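PDB 2V27: phenylalanine hydroxylase from Colwellia psychrerythraea, which probably catalyses the iron- and tetrahydrobiopterin-dependent hydroxylation of L-phenylalanine to L-tyrosine with molecular oxygen. Local coordinates for residues Gly169-Pro174 with Tyr225-Val230; Ser134-Tyr139 with Ser231-Ile236; Val210-Tyr215 with Gly255-Lys260. One frame throughout, in Å; residues are numbered along the deposited sequence.

Contacts 1 and 2 are neighbours, their centres 13 Å apart, because strand 223-227 of contact 1 is followed, after a short turn, by helix 233-237 of contact 2. They meet directly: L227 CD1 lies 3.8 Å from L233 CG, and V230 CG1 lies 3.9 Å from F136 CB. Contact 3 is reached through Y225 of the same strand, where Y225 OH is 2.6 Å from T213 OG1, a probable hydrogen bond. Contacts 2 and 3 do not touch; their nearest atoms are about 7 Å apart. Iron is held by H122, H127 and E167. The side chain of F136 in contact 2 lies about 8 Å from the iron, whereas contact 3 is remote from it.

Contact 1. Residues Gly169-Pro174 with Tyr225-Val230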
ATOM      1  N   GLY B 169       5.577  12.970  11.183  1.00  7.54           N
ATOM      2  CA  GLY B 169       6.831  13.699  11.378  1.00  7.67           C
ATOM      3  C   GLY B 169       7.920  12.930  12.097  1.00  7.10           C
ATOM      4  O   GLY B 169       7.660  12.203  13.050  1.00  7.78           O
ATOM      5  N   LEU B 170       9.135  13.115  11.599  1.00  7.44           N
ATOM      6  CA  LEU B 170      10.308  12.565  12.235  1.00  8.36           C
ATOM      7  C   LEU B 170      11.266  13.678  12.628  1.00  9.92           C
ATOM      8  O   LEU B 170      11.157  14.818  12.136  1.00  8.99           O
ATOM      9  CB  LEU B 170      11.058  11.610  11.276  1.00  9.24           C
ATOM     10  CG  LEU B 170      10.238  10.443  10.702  1.00  9.41           C
ATOM     11  CD1 LEU B 170      11.165   9.556   9.831  1.00  9.10           C
ATOM     12  CD2 LEU B 170       9.633   9.605  11.830  1.00 10.42           C
ATOM     13  N   LEU B 171      12.205  13.329  13.505  1.00  9.66           N
ATOM     14  CA  LEU B 171      13.327  14.258  13.820  1.00  9.17           C
ATOM     15  C   LEU B 171      14.667  13.622  13.453  1.00 10.62           C
ATOM     16  O   LEU B 171      14.887  12.426  13.711  1.00 12.04           O
ATOM     17  CB  LEU B 171      13.397  14.632  15.301  1.00 10.21           C
ATOM     18  CG  LEU B 171      12.137  15.109  16.025  1.00 10.07           C
ATOM     19  CD1 LEU B 171      12.551  15.423  17.475  1.00 11.99           C
ATOM     20  CD2 LEU B 171      11.630  16.336  15.341  1.00 12.23           C
ATOM     21  N   ASP B 172      15.550  14.467  12.917  1.00 12.46           N
ATOM     22  CA  ASP B 172      16.957  14.086  12.709  1.00 14.00           C
ATOM     23  C   ASP B 172      17.811  14.765  13.797  1.00 13.51           C
ATOM     24  O   ASP B 172      18.101  15.970  13.751  1.00 14.27           O
ATOM     25  CB  ASP B 172      17.353  14.558  11.307  1.00 13.98           C
ATOM     26  CG  ASP B 172      18.799  14.235  10.941  1.00 19.07           C
ATOM     27  OD1 ASP B 172      19.423  13.406  11.635  1.00 19.58           O
ATOM     28  OD2 ASP B 172      19.269  14.812   9.923  1.00 24.87           O
ATOM     29  N   THR B 173      18.151  13.970  14.788  1.00 14.77           N
ATOM     30  CA  THR B 173      18.812  14.465  16.001  1.00 14.52           C
ATOM     31  C   THR B 173      20.253  13.995  16.093  1.00 16.83           C
ATOM     32  O   THR B 173      20.608  12.989  15.491  1.00 16.50           O
ATOM     33  CB  THR B 173      18.046  14.072  17.318  1.00 13.61           C
ATOM     34  OG1 THR B 173      18.427  12.744  17.767  1.00 13.83           O
ATOM     35  CG2 THR B 173      16.465  14.176  17.120  1.00 16.22           C
ATOM     36  N   PRO B 174      21.063  14.704  16.897  1.00 19.86           N
ATOM     37  CA  PRO B 174      22.448  14.228  17.103  1.00 20.54           C
ATOM     38  C   PRO B 174      22.516  12.836  17.755  1.00 20.52           C
ATOM     39  O   PRO B 174      23.560  12.183  17.696  1.00 21.46           O
ATOM     40  CB  PRO B 174      23.069  15.295  18.023  1.00 21.33           C
ATOM     41  CG  PRO B 174      22.167  16.475  17.928  1.00 22.06           C
ATOM     42  CD  PRO B 174      20.792  15.952  17.628  1.00 20.00           C
ATOM     43  N   TYR B 225       9.414  13.468   6.186  1.00  8.71           N
ATOM     44  CA  TYR B 225      10.153  14.735   6.386  1.00  7.74           C
ATOM     45  C   TYR B 225      10.622  14.886   7.827  1.00  8.55           C
ATOM     46  O   TYR B 225       9.919  14.577   8.774  1.00  7.94           O
ATOM     47  CB  TYR B 225       9.337  15.945   5.951  1.00  8.99           C
ATOM     48  CG  TYR B 225       9.173  15.947   4.459  1.00  8.79           C
ATOM     49  CD1 TYR B 225       8.016  15.410   3.870  1.00  8.97           C
ATOM     50  CD2 TYR B 225      10.166  16.495   3.627  1.00  9.43           C
ATOM     51  CE1 TYR B 225       7.857  15.412   2.456  1.00  9.29           C
ATOM     52  CE2 TYR B 225      10.025  16.515   2.235  1.00  9.09           C
ATOM     53  CZ  TYR B 225       8.874  15.972   1.630  1.00 10.29           C
ATOM     54  OH  TYR B 225       8.727  15.961   0.238  1.00 12.03           O
ATOM     55  N   MET B 226      11.858  15.360   7.966  1.00  8.84           N
ATOM     56  CA  MET B 226      12.502  15.465   9.265  1.00 10.24           C
ATOM     57  C   MET B 226      12.770  16.903   9.693  1.00  9.71           C
ATOM     58  O   MET B 226      13.443  17.652   8.969  1.00  9.88           O
ATOM     59  CB  MET B 226      13.824  14.724   9.236  1.00  8.30           C
ATOM     60  CG  MET B 226      13.714  13.258   8.744  1.00 11.19           C
ATOM     61  SD  MET B 226      15.341  12.423   8.847  1.00 16.10           S
ATOM     62  CE  MET B 226      16.189  13.214   7.497  1.00 19.00           C
ATOM     63  N   LEU B 227      12.276  17.269  10.875  1.00  9.83           N
ATOM     64  CA  LEU B 227      12.776  18.457  11.579  1.00 10.02           C
ATOM     65  C   LEU B 227      14.046  18.064  12.336  1.00 10.17           C
ATOM     66  O   LEU B 227      14.436  16.912  12.331  1.00 12.43           O
ATOM     67  CB  LEU B 227      11.716  18.969  12.580  1.00 10.04           C
ATOM     68  CG  LEU B 227      10.281  19.206  12.063  1.00  8.99           C
ATOM     69  CD1 LEU B 227       9.370  19.533  13.291  1.00 11.03           C
ATOM     70  CD2 LEU B 227      10.200  20.318  11.048  1.00 10.56           C
ATOM     71  N   THR B 228      14.673  19.013  13.025  0.50 10.51           N
ATOM     72  CA  THR B 228      15.756  18.658  13.949  0.50 10.87           C
ATOM     73  C   THR B 228      15.319  18.661  15.418  0.50 10.77           C
ATOM     74  O   THR B 228      15.994  18.076  16.286  0.50 10.24           O
ATOM     75  CB  THR B 228      16.920  19.628  13.822  0.50 10.50           C
ATOM     76  OG1 THR B 228      16.501  20.925  14.277  0.50  9.06           O
ATOM     77  CG2 THR B 228      17.453  19.662  12.370  0.50 11.70           C
ATOM     78  N   LYS B 229      14.221  19.364  15.713  1.00 11.76           N
ATOM     79  CA  LYS B 229      13.644  19.433  17.070  1.00 13.31           C
ATOM     80  C   LYS B 229      12.186  19.844  16.871  1.00 10.74           C
ATOM     81  O   LYS B 229      11.876  20.490  15.864  1.00  9.93           O
ATOM     82  CB  LYS B 229      14.367  20.486  17.955  1.00 15.08           C
ATOM     83  CG  LYS B 229      14.603  21.808  17.307  1.00 19.06           C
ATOM     84  CD  LYS B 229      15.436  22.812  18.167  1.00 18.45           C
ATOM     85  CE  LYS B 229      15.447  24.254  17.520  1.00 21.79           C
ATOM     86  NZ  LYS B 229      14.144  24.964  16.931  1.00 18.99           N
ATOM     87  N   VAL B 230      11.322  19.480  17.809  1.00 10.60           N
ATOM     88  CA  VAL B 230       9.902  19.889  17.724  1.00 10.06           C
ATOM     89  C   VAL B 230       9.766  21.411  17.666  1.00 10.50           C
ATOM     90  O   VAL B 230       8.863  21.923  17.000  1.00 11.12           O
ATOM     91  CB  VAL B 230       9.141  19.261  18.907  1.00  9.93           C
ATOM     92  CG1 VAL B 230       7.697  19.815  18.986  1.00 10.78           C
ATOM     93  CG2 VAL B 230       9.103  17.760  18.747  1.00  9.63           C
TER
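Parallel pairing of the two inner strands of a four-stranded mixed sheet joins L170 and L171 of strand 170-173 to M226 and L227 of strand 223-227. Three backbone hydrogen bonds define the register: L170 N to Y225 O, L227 N to L170 O, and D172 N to L227 O, the shortest at 2.7 Å. This last bond is nearly straight, with 169° at the hydrogen. CA-H...O contacts from M226 to L170 O and from L171 to L227 O add a second donor to two of these carbonyls. The short strand axes nevertheless diverge by 53°, evidence of strong twist.

The side chains sort onto the two faces of the sheet. On one, L170 CB meets M226 CG at 4.0 Å. With CG beside the backbone N and the chain extended at chi2 (-176°), M226 SD comes to 3.8 Å from D172 CB. Sulfur therefore touches the aliphatic base of the aspartate. Strand 176-179, antiparallel to 170-173, completes one flank of the sheet and strand 201-204 the other; L177 also packs against M226.

On the face carrying L171 and L227, the two leucines cross obliquely, and it is the CD2 branch of L171 that touches L227 CB, at 3.8 Å. L171 CD2 also lies 3.9 Å from K229 C, while CD1 of L171 approaches V230 CG2 more loosely. L171 thus packs against both the end of the neighbouring strand and the backbone of the turn beyond it. Y180 touches both leucines from outside the pair. Past the last bridge, the CA-H of T228 still points to D172 O, but in the modelled conformer T228 OG1 bonds to D232 OD2, and D232 also forms a salt bridge with K229.

Contact 2. Residues Ser134-Tyr139 with Ser231-Ile236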
ATOM      1  N   SER B 134       4.643  23.330  24.297  0.50 10.45           N
ATOM      2  CA  SER B 134       4.183  24.631  23.796  0.50 10.18           C
ATOM      3  C   SER B 134       4.386  24.798  22.304  0.50 10.39           C
ATOM      4  O   SER B 134       3.497  25.282  21.620  0.50 10.73           O
ATOM      5  CB  SER B 134       4.917  25.748  24.531  0.50 11.15           C
ATOM      6  OG  SER B 134       4.571  25.683  25.895  0.50 11.50           O
ATOM      7  N   SER B 135       5.550  24.409  21.807  1.00  9.67           N
ATOM      8  CA  SER B 135       5.794  24.511  20.334  1.00 10.62           C
ATOM      9  C   SER B 135       4.801  23.666  19.522  1.00 10.21           C
ATOM     10  O   SER B 135       4.204  24.145  18.521  1.00  9.93           O
ATOM     11  CB  SER B 135       7.192  24.093  19.976  1.00 10.81           C
ATOM     12  OG  SER B 135       8.111  25.097  20.359  1.00 13.14           O
ATOM     13  N   PHE B 136       4.578  22.428  19.950  1.00 10.16           N
ATOM     14  CA  PHE B 136       3.713  21.522  19.178  1.00  9.68           C
ATOM     15  C   PHE B 136       2.247  22.010  19.285  1.00  9.27           C
ATOM     16  O   PHE B 136       1.511  22.062  18.298  1.00  9.93           O
ATOM     17  CB  PHE B 136       3.883  20.103  19.708  1.00  9.36           C
ATOM     18  CG  PHE B 136       3.033  19.045  18.973  1.00  9.23           C
ATOM     19  CD1 PHE B 136       3.596  18.278  17.947  1.00  9.79           C
ATOM     20  CD2 PHE B 136       1.653  18.842  19.292  1.00  8.76           C
ATOM     21  CE1 PHE B 136       2.825  17.263  17.299  1.00  8.85           C
ATOM     22  CE2 PHE B 136       0.909  17.836  18.670  1.00 10.96           C
ATOM     23  CZ  PHE B 136       1.484  17.066  17.649  1.00 11.34           C
ATOM     24  N   ALA B 137       1.798  22.322  20.512  1.00  9.40           N
ATOM     25  CA  ALA B 137       0.440  22.869  20.744  1.00 10.29           C
ATOM     26  C   ALA B 137       0.172  24.161  19.942  1.00  9.27           C
ATOM     27  O   ALA B 137      -0.873  24.299  19.281  1.00 10.07           O
ATOM     28  CB  ALA B 137       0.210  23.098  22.270  1.00 10.28           C
ATOM     29  N   ASN B 138       1.112  25.102  19.997  1.00  9.14           N
ATOM     30  CA  ASN B 138       0.903  26.390  19.304  1.00  9.72           C
ATOM     31  C   ASN B 138       0.846  26.158  17.799  1.00  9.54           C
ATOM     32  O   ASN B 138       0.086  26.812  17.105  1.00  9.47           O
ATOM     33  CB  ASN B 138       1.948  27.448  19.656  1.00 10.76           C
ATOM     34  CG  ASN B 138       1.885  27.889  21.102  1.00 13.54           C
ATOM     35  OD1 ASN B 138       0.853  27.748  21.787  1.00 17.78           O
ATOM     36  ND2 ASN B 138       3.014  28.392  21.582  1.00 15.79           N
ATOM     37  N   TYR B 139       1.657  25.250  17.277  1.00  9.24           N
ATOM     38  CA  TYR B 139       1.639  24.932  15.848  1.00  9.00           C
ATOM     39  C   TYR B 139       0.268  24.328  15.466  1.00  9.73           C
ATOM     40  O   TYR B 139      -0.313  24.702  14.435  1.00 10.45           O
ATOM     41  CB  TYR B 139       2.817  23.994  15.520  1.00  9.09           C
ATOM     42  CG  TYR B 139       2.718  23.357  14.150  1.00  8.99           C
ATOM     43  CD1 TYR B 139       3.060  24.089  13.009  1.00  9.61           C
ATOM     44  CD2 TYR B 139       2.271  22.036  14.003  1.00  9.95           C
ATOM     45  CE1 TYR B 139       2.970  23.546  11.753  1.00 11.35           C
ATOM     46  CE2 TYR B 139       2.161  21.458  12.742  1.00  8.41           C
ATOM     47  CZ  TYR B 139       2.487  22.205  11.621  1.00  8.91           C
ATOM     48  OH  TYR B 139       2.449  21.566  10.375  1.00  8.74           O
ATOM     49  N   SER B 231      10.663  22.145  18.342  1.00 11.12           N
ATOM     50  CA  SER B 231      10.506  23.591  18.311  1.00 11.82           C
ATOM     51  C   SER B 231      10.802  24.169  16.920  1.00 12.17           C
ATOM     52  O   SER B 231      10.483  25.347  16.676  1.00 11.83           O
ATOM     53  CB  SER B 231      11.347  24.260  19.373  1.00 12.40           C
ATOM     54  OG  SER B 231      12.706  23.995  19.129  1.00 14.79           O
ATOM     55  N   ASP B 232      11.281  23.341  15.974  1.00 10.62           N
ATOM     56  CA  ASP B 232      11.323  23.807  14.567  1.00 11.18           C
ATOM     57  C   ASP B 232       9.941  24.165  13.985  1.00 11.90           C
ATOM     58  O   ASP B 232       9.817  24.944  13.017  1.00 14.27           O
ATOM     59  CB  ASP B 232      12.066  22.826  13.631  1.00 11.71           C
ATOM     60  CG  ASP B 232      13.580  22.685  13.973  1.00 12.71           C
ATOM     61  OD1 ASP B 232      14.129  23.540  14.698  1.00 14.52           O
ATOM     62  OD2 ASP B 232      14.219  21.705  13.513  1.00 14.94           O
ATOM     63  N   LEU B 233       8.893  23.627  14.590  1.00 11.21           N
ATOM     64  CA  LEU B 233       7.537  24.003  14.160  1.00 11.56           C
ATOM     65  C   LEU B 233       7.250  25.493  14.396  1.00 12.41           C
ATOM     66  O   LEU B 233       6.335  26.040  13.782  1.00 12.00           O
ATOM     67  CB  LEU B 233       6.466  23.139  14.864  1.00 11.08           C
ATOM     68  CG  LEU B 233       6.480  21.631  14.554  1.00  9.26           C
ATOM     69  CD1 LEU B 233       5.604  20.848  15.588  1.00 11.41           C
ATOM     70  CD2 LEU B 233       6.064  21.396  13.125  1.00 11.94           C
ATOM     71  N   ASP B 234       7.966  26.115  15.326  1.00 12.67           N
ATOM     72  CA  ASP B 234       7.803  27.574  15.524  1.00 14.81           C
ATOM     73  C   ASP B 234       7.874  28.379  14.230  1.00 15.61           C
ATOM     74  O   ASP B 234       7.087  29.311  14.051  1.00 16.03           O
ATOM     75  CB  ASP B 234       8.803  28.137  16.514  1.00 14.19           C
ATOM     76  CG  ASP B 234       8.665  27.558  17.894  1.00 17.28           C
ATOM     77  OD1 ASP B 234       7.670  26.837  18.209  1.00 16.18           O
ATOM     78  OD2 ASP B 234       9.611  27.809  18.682  1.00 18.81           O
ATOM     79  N   GLU B 235       8.782  28.014  13.324  1.00 16.93           N
ATOM     80  CA  GLU B 235       8.891  28.730  12.020  1.00 20.18           C
ATOM     81  C   GLU B 235       7.601  28.734  11.189  1.00 20.09           C
ATOM     82  O   GLU B 235       7.210  29.762  10.587  1.00 19.93           O
ATOM     83  CB  GLU B 235      10.062  28.215  11.171  1.00 19.13           C
ATOM     84  CG  GLU B 235      10.241  28.998   9.853  1.00 24.20           C
ATOM     85  CD  GLU B 235      11.134  28.290   8.822  1.00 25.10           C
ATOM     86  OE1 GLU B 235      11.757  27.269   9.184  1.00 33.15           O
ATOM     87  OE2 GLU B 235      11.197  28.747   7.643  1.00 31.94           O
ATOM     88  N   ILE B 236       6.913  27.596  11.159  1.00 18.63           N
ATOM     89  CA  ILE B 236       5.634  27.508  10.443  1.00 18.83           C
ATOM     90  C   ILE B 236       4.497  28.210  11.225  1.00 19.51           C
ATOM     91  O   ILE B 236       3.638  28.886  10.666  1.00 20.07           O
ATOM     92  CB  ILE B 236       5.245  26.009  10.168  1.00 18.33           C
ATOM     93  CG1 ILE B 236       6.429  25.178   9.619  1.00 18.29           C
ATOM     94  CG2 ILE B 236       4.053  25.923   9.234  1.00 17.55           C
ATOM     95  CD1 ILE B 236       7.333  25.874   8.561  1.00 26.57           C
TER
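L233 and Y139 meet through an aliphatic branch laid over an aromatic face, and with S135 they account for most of the surface buried between helix 134-147 and the start of helix 233-237. The CD2 methyl of L233 stands 3.7 Å from the centroid of the Y139 ring and only 2° off the ring normal, a well-centred CH-pi contact. Farther back along the two side chains, which cross at about a right angle, L233 CB touches Y139 CB at 3.8 Å. The other branch, L233 CD1, reaches F136 CD1 at 4.0 Å, so the leucine fork spans two aromatic residues one helical turn apart.

CG of Y139 is trans to the backbone nitrogen (chi1 167°), which carries the ring across to the opposing segment. There the CG2 methyl of I236 comes in at the ring edge, in its plane, 3.6 Å from Y139 CE1. Face and edge of one ring are thereby engaged by residues three positions apart. Y139 OH is hydrogen-bonded to T165 OG1, and L161 and I166 of helix 152-167 also pack against this side chain.

The polar end belongs to S135. S135 OG donates to D234 OD1 at 2.8 Å, approaching the syn side of the carboxylate and 19° out of its plane. Beside this bond, S135 OG also lies 3.5 Å from S231 CB, which fits the close backbone approach of S135 and S231.

F136, about 8 Å from the iron, sits on the side of the contact nearest the metal site. Chemically, a single directional bond probably steadies the serine end, whereas across the two segments the tyrosine end meets its partners through apolar and CH-pi packing that depends on shape.

Contact 3. Residues Val210-Tyr215 with Gly255-Lys260; sequences VLRTPY and GLHEAK
R212 bends at its third side-chain torsion (chi3 72°), turning the guanidinium so that its NE/NH2 edge meets G255 O and NH1 comes over the H257 ring; in H257 the first torsion swings the ring beside its own backbone nitrogen, presenting one face to that group. The arginine grips G255 O side-on with two nitrogens. R212 NE is 2.7 Å from G255 O, nearly in line with the C=O bond. R212 NH2 is 2.9 Å from G255 O but stands 37° out of the carbonyl plane. G255 has positive phi where helix 241-254 ends, so the clasp fastens the first residue of the departing loop.

The remaining nitrogen meets the histidine. R212 NH1 sits 3.1 Å from H257 CE1, over the ring face but offset toward its rim, with the guanidinium and imidazole planes 48° apart: a tilted approach rather than a parallel stack. Water 1 lies at the guanidinium edge and bridges R212 NH2 to H257 ND1, while NE2 of the ring bonds to D209, a second anchor for its rotation. In the backbone, H257 N donates to R212 O at 2.8 Å.

Farther along, P214 packs on the extended loop: P214 CG is 3.7 Å from A259 CA, and CD lies beside H257 O. Contact 3 thus ties the turn after helix 207-211 to the connection between helices 241-254 and 261-265.

A leucine in place of R212 would probably leave G255 O without its two donors and uncover the H257 face now met by NH1. With one carbonyl taking two arginine N-H groups, the charge is probably partly balanced by that oxygen's dipole, and a nearby cation would be expected to disfavour protonation of H257, although D209 may offset this.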
ATOM      1  N   VAL B 210       7.118  19.753   1.012  1.00  8.39           N
ATOM      2  CA  VAL B 210       6.031  19.036   1.710  1.00  8.54           C
ATOM      3  C   VAL B 210       4.712  19.338   1.012  1.00  8.39           C
ATOM      4  O   VAL B 210       3.982  18.414   0.673  1.00  8.46           O
ATOM      5  CB  VAL B 210       5.952  19.462   3.192  1.00  8.52           C
ATOM      6  CG1 VAL B 210       4.566  19.028   3.858  1.00  8.15           C
ATOM      7  CG2 VAL B 210       7.089  18.920   3.946  1.00  7.44           C
ATOM      8  N   LEU B 211       4.409  20.614   0.724  1.00  7.42           N
ATOM      9  CA  LEU B 211       3.139  20.951   0.071  1.00  8.42           C
ATOM     10  C   LEU B 211       2.981  20.303  -1.348  1.00  8.60           C
ATOM     11  O   LEU B 211       1.872  20.138  -1.842  1.00 10.95           O
ATOM     12  CB  LEU B 211       3.019  22.484  -0.056  1.00  7.59           C
ATOM     13  CG  LEU B 211       2.781  23.222   1.274  1.00  8.33           C
ATOM     14  CD1 LEU B 211       2.956  24.710   1.070  1.00 10.38           C
ATOM     15  CD2 LEU B 211       1.404  22.900   1.905  1.00 11.10           C
ATOM     16  N   ARG B 212       4.130  20.005  -1.967  1.00  8.37           N
ATOM     17  CA  ARG B 212       4.152  19.402  -3.316  1.00  8.85           C
ATOM     18  C   ARG B 212       4.157  17.863  -3.328  1.00  8.98           C
ATOM     19  O   ARG B 212       4.208  17.270  -4.403  1.00  8.89           O
ATOM     20  CB  ARG B 212       5.381  19.885  -4.064  1.00  8.97           C
ATOM     21  CG  ARG B 212       5.201  21.398  -4.462  1.00  8.79           C
ATOM     22  CD  ARG B 212       6.453  21.933  -5.182  1.00  8.23           C
ATOM     23  NE  ARG B 212       6.478  21.342  -6.502  1.00 10.90           N
ATOM     24  CZ  ARG B 212       7.454  20.590  -7.009  1.00 11.49           C
ATOM     25  NH1 ARG B 212       8.607  20.347  -6.344  1.00 16.14           N
ATOM     26  NH2 ARG B 212       7.250  20.059  -8.209  1.00 14.23           N
ATOM     27  N   THR B 213       4.131  17.201  -2.167  1.00  8.84           N
ATOM     28  CA  THR B 213       4.340  15.733  -2.151  1.00  9.25           C
ATOM     29  C   THR B 213       2.999  14.953  -2.167  1.00  8.59           C
ATOM     30  O   THR B 213       2.252  15.007  -1.189  1.00  8.40           O
ATOM     31  CB  THR B 213       5.155  15.344  -0.884  1.00  8.64           C
ATOM     32  OG1 THR B 213       6.437  16.004  -0.889  1.00  9.30           O
ATOM     33  CG2 THR B 213       5.401  13.809  -0.884  1.00  6.76           C
ATOM     34  N   PRO B 214       2.712  14.199  -3.228  1.00  9.13           N
ATOM     35  CA  PRO B 214       1.469  13.367  -3.221  1.00  8.99           C
ATOM     36  C   PRO B 214       1.634  12.293  -2.168  1.00  8.85           C
ATOM     37  O   PRO B 214       2.775  11.820  -1.887  1.00  8.74           O
ATOM     38  CB  PRO B 214       1.483  12.645  -4.582  1.00 11.45           C
ATOM     39  CG  PRO B 214       2.742  12.980  -5.207  1.00 14.09           C
ATOM     40  CD  PRO B 214       3.504  14.068  -4.468  1.00 10.22           C
ATOM     41  N   TYR B 215       0.540  11.901  -1.544  1.00  7.12           N
ATOM     42  CA  TYR B 215       0.652  10.799  -0.560  1.00  7.39           C
ATOM     43  C   TYR B 215      -0.676  10.041  -0.545  1.00  8.13           C
ATOM     44  O   TYR B 215      -1.718  10.507  -1.047  1.00 10.03           O
ATOM     45  CB  TYR B 215       0.922  11.345   0.862  1.00  7.90           C
ATOM     46  CG  TYR B 215      -0.202  12.114   1.461  1.00  7.48           C
ATOM     47  CD1 TYR B 215      -1.020  11.556   2.451  1.00  6.94           C
ATOM     48  CD2 TYR B 215      -0.438  13.440   1.052  1.00  9.35           C
ATOM     49  CE1 TYR B 215      -2.081  12.298   3.007  1.00  7.92           C
ATOM     50  CE2 TYR B 215      -1.481  14.184   1.590  1.00  9.78           C
ATOM     51  CZ  TYR B 215      -2.285  13.616   2.553  1.00  8.47           C
ATOM     52  OH  TYR B 215      -3.350  14.300   3.113  1.00 12.21           O
ATOM     53  N   GLY B 255       3.448  22.758  -9.622  1.00 12.85           N
ATOM     54  CA  GLY B 255       2.763  21.456  -9.715  1.00 14.33           C
ATOM     55  C   GLY B 255       3.311  20.473  -8.672  1.00 13.10           C
ATOM     56  O   GLY B 255       4.378  20.668  -8.091  1.00 12.60           O
ATOM     57  N   LEU B 256       2.552  19.414  -8.449  1.00 12.06           N
ATOM     58  CA  LEU B 256       2.990  18.383  -7.524  1.00 11.70           C
ATOM     59  C   LEU B 256       4.265  17.736  -7.993  1.00 11.37           C
ATOM     60  O   LEU B 256       4.484  17.578  -9.192  1.00  9.90           O
ATOM     61  CB  LEU B 256       1.924  17.313  -7.359  1.00 12.23           C
ATOM     62  CG  LEU B 256       0.597  17.724  -6.713  1.00 14.91           C
ATOM     63  CD1 LEU B 256      -0.384  16.534  -6.699  1.00 15.38           C
ATOM     64  CD2 LEU B 256       0.796  18.278  -5.308  1.00 17.62           C
ATOM     65  N   HIS B 257       5.088  17.295  -7.049  1.00 10.67           N
ATOM     66  CA  HIS B 257       6.194  16.387  -7.336  1.00 12.48           C
ATOM     67  C   HIS B 257       5.637  15.167  -8.056  1.00 10.40           C
ATOM     68  O   HIS B 257       4.484  14.741  -7.823  1.00 10.31           O
ATOM     69  CB  HIS B 257       6.793  15.831  -6.036  1.00 13.68           C
ATOM     70  CG  HIS B 257       7.812  16.694  -5.365  1.00 16.10           C
ATOM     71  ND1 HIS B 257       9.015  16.997  -5.974  0.75 16.81           N
ATOM     72  CD2 HIS B 257       7.870  17.218  -4.104  1.00 16.11           C
ATOM     73  CE1 HIS B 257       9.753  17.703  -5.130  1.00 20.11           C
ATOM     74  NE2 HIS B 257       9.078  17.866  -4.001  0.75 17.23           N
ATOM     75  N   GLU B 258       6.469  14.558  -8.916  1.00 10.62           N
ATOM     76  CA  GLU B 258       6.051  13.261  -9.498  1.00  9.81           C
ATOM     77  C   GLU B 258       5.883  12.286  -8.328  1.00  9.42           C
ATOM     78  O   GLU B 258       6.699  12.294  -7.410  1.00 11.38           O
ATOM     79  CB  GLU B 258       7.121  12.712 -10.427  1.00 10.98           C
ATOM     80  CG  GLU B 258       6.630  11.474 -11.159  1.00 14.07           C
ATOM     81  CD  GLU B 258       7.689  10.887 -12.079  1.00 20.16           C
ATOM     82  OE1 GLU B 258       8.742  11.518 -12.303  1.00 24.92           O
ATOM     83  OE2 GLU B 258       7.461   9.773 -12.578  1.00 19.06           O
ATOM     84  N   ALA B 259       4.814  11.523  -8.390  1.00 10.59           N
ATOM     85  CA  ALA B 259       4.536  10.492  -7.357  1.00 10.54           C
ATOM     86  C   ALA B 259       5.605   9.401  -7.361  1.00 10.81           C
ATOM     87  O   ALA B 259       6.114   9.003  -8.436  1.00 11.43           O
ATOM     88  CB  ALA B 259       3.222   9.876  -7.607  1.00 11.66           C
ATOM     89  N   LYS B 260       5.946   8.879  -6.174  1.00 11.10           N
ATOM     90  CA  LYS B 260       6.735   7.668  -6.115  1.00 11.14           C
ATOM     91  C   LYS B 260       5.896   6.502  -6.630  1.00 10.33           C
ATOM     92  O   LYS B 260       4.683   6.555  -6.591  1.00  9.97           O
ATOM     93  CB  LYS B 260       7.249   7.394  -4.719  1.00 12.48           C
ATOM     94  CG  LYS B 260       8.027   8.550  -4.112  1.00 14.29           C
ATOM     95  CD  LYS B 260       9.421   8.521  -4.655  1.00 20.20           C
ATOM     96  CE  LYS B 260      10.395   9.057  -3.580  1.00 26.81           C
ATOM     97  NZ  LYS B 260      11.801   8.560  -3.739  1.00 32.85           N
TER
HETATM   98  O   HOH W   1       9.650  17.990  -8.884  1.00 38.33           O
HETATM   99  O   HOH W   2       5.121  10.355  -3.782  1.00 13.61           O